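Local atomic coordinates of carbohydrate-binding protein (Flavonifractor plautii, PDB entry 6N1B), a protein that probably removes the acetyl group from N-acetylgalactosamine on blood group A antigens and is seen here binding the blood group B trisaccharide. Residues A[27-32]-A[352-357]; A[256-261]-A[284-289]. All coordinates share one frame; numbering follows the deposited sequence.

Both contacts lie in what looks like a five-bladed beta-propeller, on two blades that follow each other in the chain. Interaction 1 ties the N-terminal segment 27-32 to strand 351-361 of the last blade, while interaction 2 lays the loop 256-261 against strand 283-291 of the blade before it. Their centres are about 17 Å apart, and the strands meet where Val354 CG2 packs on Ile287 CD1 at 3.9 Å. Neither contact binds the sugar itself. Each strand nevertheless touches glycan-pocket residues: the side chain of Ser357 touches Tyr335, and that of Gln289 touches both Tyr335 and Trp271.

Interaction 1 of 2, residues A[27-32]-A[352-357]; sequences SALNKA and MRVWYS
Leu29 and Lys31 reach across strand 385-395 to meet Met352, Val354 and Tyr356, in what resembles the Velcro closure of a beta-propeller. The two segments are not neighbours in the sheet. Strand 385-395 runs between them, antiparallel to both, so that the N-terminal strand 30-31 forms one outer edge of a blade otherwise built from the end of the modelled chain. With no hydrogen bond linking the segments, side chains make the contact.

The apolar part belongs to Leu29, whose two methyls divide the work. CD1 comes within 3.7 Å of Val354 CG2, the two side chains crossing at about a right angle, while CD2 sits 4.3 Å from Met352 CB. Val354 offers this methyl because its CG1 is turned anti to the backbone N (chi1 -179°), which leaves CG2 beside that N. Leu320 and Ala392 also touch Leu29, and Met352 continues onto Phe396 and Met399 of helix 396-404.

The second part sets the methylene chain of Lys31 against the Tyr356 hydroxyl, again nearly at right angles. Here the lysine brings its aliphatic chain rather than its charge against the phenol: extended beyond CG, it passes across the hydroxyl end of the ring. Tyr356 CG sits between the backbone N and the carbonyl carbon (chi1 77°), sending the ring out from the strand toward Lys31. Both polar ends turn to one carboxylate oxygen, Asp330 OD2, which forms a salt bridge with Lys31 NZ and a hydrogen bond with Tyr356 OH; NZ also hydrogen-bonds Ser322 O. The shared partner is consistent with the way the chain lies across the phenol, with Lys31 CD 3.3 Å and Lys31 CG 3.5 Å from Tyr356 OH.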
# COMPACT_ATOMS: atom_id res chain seq x y z
N SER A 27 2.17 -21.45 -11.03
CA SER A 27 2.39 -20.06 -10.44
C SER A 27 1.52 -19.78 -9.27
O SER A 27 0.32 -20.16 -9.25
CB SER A 27 2.02 -18.99 -11.44
OG SER A 27 2.77 -19.13 -12.57
N ALA A 28 2.09 -19.20 -8.16
CA ALA A 28 1.25 -18.90 -6.99
C ALA A 28 0.16 -17.93 -7.28
O ALA A 28 -0.95 -18.10 -6.82
CB ALA A 28 2.01 -18.51 -5.80
N LEU A 29 0.44 -16.90 -8.08
CA LEU A 29 -0.57 -16.00 -8.64
C LEU A 29 -0.40 -15.92 -10.13
O LEU A 29 0.69 -15.99 -10.63
CB LEU A 29 -0.46 -14.59 -8.01
CG LEU A 29 -0.66 -14.44 -6.52
CD1 LEU A 29 -0.30 -13.02 -6.06
CD2 LEU A 29 -2.04 -14.83 -6.06
N ASN A 30 -1.54 -15.71 -10.83
CA ASN A 30 -1.52 -15.52 -12.28
C ASN A 30 -1.56 -14.04 -12.58
O ASN A 30 -2.57 -13.37 -12.26
CB ASN A 30 -2.76 -16.22 -12.83
CG ASN A 30 -2.68 -17.75 -12.62
OD1 ASN A 30 -3.72 -18.29 -12.07
ND2 ASN A 30 -1.62 -18.32 -12.93
N LYS A 31 -0.49 -13.51 -13.15
CA LYS A 31 -0.45 -12.06 -13.51
C LYS A 31 -1.34 -11.81 -14.71
O LYS A 31 -1.34 -12.56 -15.69
CB LYS A 31 1.00 -11.72 -13.86
CG LYS A 31 1.97 -11.79 -12.70
CD LYS A 31 3.43 -11.62 -13.23
CE LYS A 31 4.44 -11.54 -12.15
NZ LYS A 31 5.80 -11.28 -12.69
N ALA A 32 -2.11 -10.73 -14.58
CA ALA A 32 -2.91 -10.27 -15.70
C ALA A 32 -1.96 -9.64 -16.71
O ALA A 32 -1.02 -8.98 -16.37
CB ALA A 32 -3.96 -9.25 -15.29
N MET A 352 -7.80 -14.76 -4.19
CA MET A 352 -6.82 -13.73 -3.81
C MET A 352 -6.73 -12.75 -4.99
O MET A 352 -6.28 -13.16 -6.08
CB MET A 352 -5.50 -14.37 -3.51
CG MET A 352 -5.54 -14.96 -2.16
SD MET A 352 -5.47 -13.94 -0.72
CE MET A 352 -3.78 -13.41 -0.72
N ARG A 353 -7.06 -11.49 -4.73
CA ARG A 353 -7.03 -10.39 -5.72
C ARG A 353 -5.91 -9.47 -5.32
O ARG A 353 -5.97 -8.92 -4.22
CB ARG A 353 -8.34 -9.70 -5.83
CG ARG A 353 -9.51 -10.64 -6.22
CD ARG A 353 -10.80 -9.92 -6.41
NE ARG A 353 -10.75 -9.02 -7.54
CZ ARG A 353 -11.74 -8.19 -7.82
NH1 ARG A 353 -12.82 -8.17 -7.13
NH2 ARG A 353 -11.65 -7.32 -8.89
N VAL A 354 -4.89 -9.29 -6.18
CA VAL A 354 -3.67 -8.59 -5.79
C VAL A 354 -3.39 -7.49 -6.74
O VAL A 354 -3.11 -7.74 -7.95
CB VAL A 354 -2.47 -9.52 -5.63
CG1 VAL A 354 -1.23 -8.76 -5.19
CG2 VAL A 354 -2.84 -10.70 -4.67
N TRP A 355 -3.39 -6.25 -6.31
CA TRP A 355 -2.94 -5.05 -7.10
C TRP A 355 -1.51 -4.87 -6.72
O TRP A 355 -1.18 -4.51 -5.58
CB TRP A 355 -3.83 -3.85 -6.80
CG TRP A 355 -5.25 -4.01 -7.29
CD1 TRP A 355 -5.70 -3.52 -8.46
CD2 TRP A 355 -6.36 -4.69 -6.66
NE1 TRP A 355 -7.03 -3.90 -8.60
CE2 TRP A 355 -7.47 -4.58 -7.50
CE3 TRP A 355 -6.55 -5.36 -5.43
CZ2 TRP A 355 -8.68 -5.16 -7.20
CZ3 TRP A 355 -7.74 -5.90 -5.12
CH2 TRP A 355 -8.80 -5.81 -6.01
N TYR A 356 -0.58 -5.21 -7.65
CA TYR A 356 0.84 -5.17 -7.37
C TYR A 356 1.53 -4.05 -8.06
O TYR A 356 1.28 -3.83 -9.26
CB TYR A 356 1.53 -6.52 -7.64
CG TYR A 356 1.84 -6.91 -9.08
CD1 TYR A 356 0.88 -7.58 -9.85
CD2 TYR A 356 3.05 -6.74 -9.58
CE1 TYR A 356 1.20 -8.05 -11.15
CE2 TYR A 356 3.40 -7.22 -10.83
CZ TYR A 356 2.53 -7.89 -11.61
OH TYR A 356 2.82 -8.39 -12.83
N SER A 357 2.39 -3.32 -7.39
CA SER A 357 3.26 -2.40 -8.09
C SER A 357 4.58 -3.05 -8.40
O SER A 357 4.96 -4.08 -7.76
CB SER A 357 3.36 -1.08 -7.36
OG SER A 357 4.04 -1.16 -6.10

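Interaction 2 of 2, residues A[256-261]-A[284-289]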
# COMPACT_ATOMS: atom_id res chain seq x y z
N ASN A 256 6.33 -10.85 15.91
CA ASN A 256 7.19 -12.03 15.95
C ASN A 256 6.98 -12.90 14.74
O ASN A 256 5.83 -13.01 14.26
CB ASN A 256 6.90 -12.90 17.20
CG ASN A 256 7.11 -12.09 18.46
OD1 ASN A 256 6.15 -12.01 19.36
ND2 ASN A 256 8.25 -11.48 18.62
N GLY A 257 8.03 -13.50 14.22
CA GLY A 257 7.87 -14.50 13.17
C GLY A 257 7.41 -13.90 11.84
O GLY A 257 6.90 -14.74 11.04
N PHE A 258 7.57 -12.63 11.58
CA PHE A 258 6.94 -12.01 10.41
C PHE A 258 7.29 -12.69 9.14
O PHE A 258 6.36 -13.01 8.32
CB PHE A 258 7.30 -10.52 10.41
CG PHE A 258 6.55 -9.72 9.38
CD1 PHE A 258 5.19 -9.57 9.48
CD2 PHE A 258 7.21 -9.18 8.27
CE1 PHE A 258 4.46 -8.83 8.55
CE2 PHE A 258 6.48 -8.44 7.34
CZ PHE A 258 5.15 -8.26 7.47
N LEU A 259 8.56 -12.96 8.91
CA LEU A 259 9.03 -13.65 7.73
C LEU A 259 9.97 -14.80 8.11
O LEU A 259 10.55 -14.76 9.21
CB LEU A 259 9.76 -12.75 6.77
CG LEU A 259 8.87 -11.68 6.12
CD1 LEU A 259 9.75 -10.49 5.62
CD2 LEU A 259 8.04 -12.25 4.95
N GLY A 260 10.11 -15.75 7.25
CA GLY A 260 10.92 -16.92 7.46
C GLY A 260 12.03 -17.08 6.43
O GLY A 260 12.60 -16.10 5.97
N LEU A 261 12.30 -18.37 6.18
CA LEU A 261 13.36 -18.71 5.24
C LEU A 261 12.81 -18.84 3.80
O LEU A 261 11.69 -19.33 3.62
CB LEU A 261 14.01 -19.98 5.69
CG LEU A 261 14.54 -20.04 7.17
CD1 LEU A 261 15.34 -21.32 7.42
CD2 LEU A 261 15.30 -18.82 7.57
N PHE A 284 -5.42 -13.01 10.24
CA PHE A 284 -4.77 -11.93 9.52
C PHE A 284 -3.85 -12.55 8.44
O PHE A 284 -3.20 -13.57 8.67
CB PHE A 284 -3.96 -11.01 10.45
CG PHE A 284 -4.74 -10.36 11.52
CD1 PHE A 284 -5.02 -10.99 12.72
CD2 PHE A 284 -5.18 -9.07 11.38
CE1 PHE A 284 -5.79 -10.36 13.73
CE2 PHE A 284 -5.93 -8.41 12.33
CZ PHE A 284 -6.24 -9.06 13.50
N VAL A 285 -3.86 -11.87 7.28
CA VAL A 285 -3.05 -12.24 6.14
C VAL A 285 -2.29 -11.05 5.69
O VAL A 285 -2.80 -9.97 5.61
CB VAL A 285 -3.95 -12.85 5.02
CG1 VAL A 285 -3.08 -13.26 3.83
CG2 VAL A 285 -4.77 -14.03 5.54
N CYS A 286 -0.98 -11.27 5.37
CA CYS A 286 -0.12 -10.16 4.93
C CYS A 286 0.67 -10.58 3.68
O CYS A 286 1.19 -11.68 3.58
CB CYS A 286 0.86 -9.83 6.09
SG CYS A 286 2.13 -8.60 5.61
N ILE A 287 0.67 -9.61 2.74
CA ILE A 287 1.58 -9.71 1.61
C ILE A 287 2.72 -8.76 1.90
O ILE A 287 2.54 -7.54 2.00
CB ILE A 287 0.81 -9.34 0.27
CG1 ILE A 287 -0.17 -10.39 -0.05
CG2 ILE A 287 1.83 -9.20 -0.82
CD1 ILE A 287 -0.92 -10.18 -1.36
N SER A 288 3.90 -9.35 1.99
CA SER A 288 5.15 -8.63 2.32
C SER A 288 6.06 -8.53 1.08
O SER A 288 6.42 -9.58 0.51
CB SER A 288 5.89 -9.41 3.44
OG SER A 288 7.18 -8.90 3.62
N GLN A 289 6.41 -7.32 0.71
CA GLN A 289 7.50 -7.10 -0.24
C GLN A 289 8.77 -7.19 0.59
O GLN A 289 8.98 -6.40 1.53
CB GLN A 289 7.37 -5.69 -0.85
CG GLN A 289 8.54 -5.36 -1.75
CD GLN A 289 8.69 -3.89 -2.05
OE1 GLN A 289 7.86 -3.07 -1.63
NE2 GLN A 289 9.84 -3.53 -2.72
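The irregular segment 256-261 passes beside strand 283-291 without pairing with it: the closest CA atoms, those of Leu259 and Ser288, are 8.3 Å apart, and no hydrogen bond crosses. Side chains fill the interval. Phe258 has CG anti to its backbone N (chi1 -171°), and this rotation carries the far end of the ring to the strand although its CB does not point there. Its CZ lies 3.6 Å from Cys286 SG, a sulfur-aromatic contact in which the sulfur is 4.7 Å from the centroid of the Phe258 ring and 68° off its normal, an oblique approach. The next ring atom round, Phe258 CE2, reaches Ser288 OG at 3.8 Å. Leu259 sets both its methyls against one side of the hydroxyl oxygen, CD1 3.6 Å and CD2 3.7 Å from Ser288 OG. The same loop is held to the rest of this blade: Phe258 packs edge-to-face with Trp312, Phe258 O is hydrogen-bonded to Thr304 OG1 on strand 300-306, and Gly260 pairs through the backbone with Leu268. The link leaving strand 253-254 of the preceding blade is thus fastened over the next one before strand 269-278 begins.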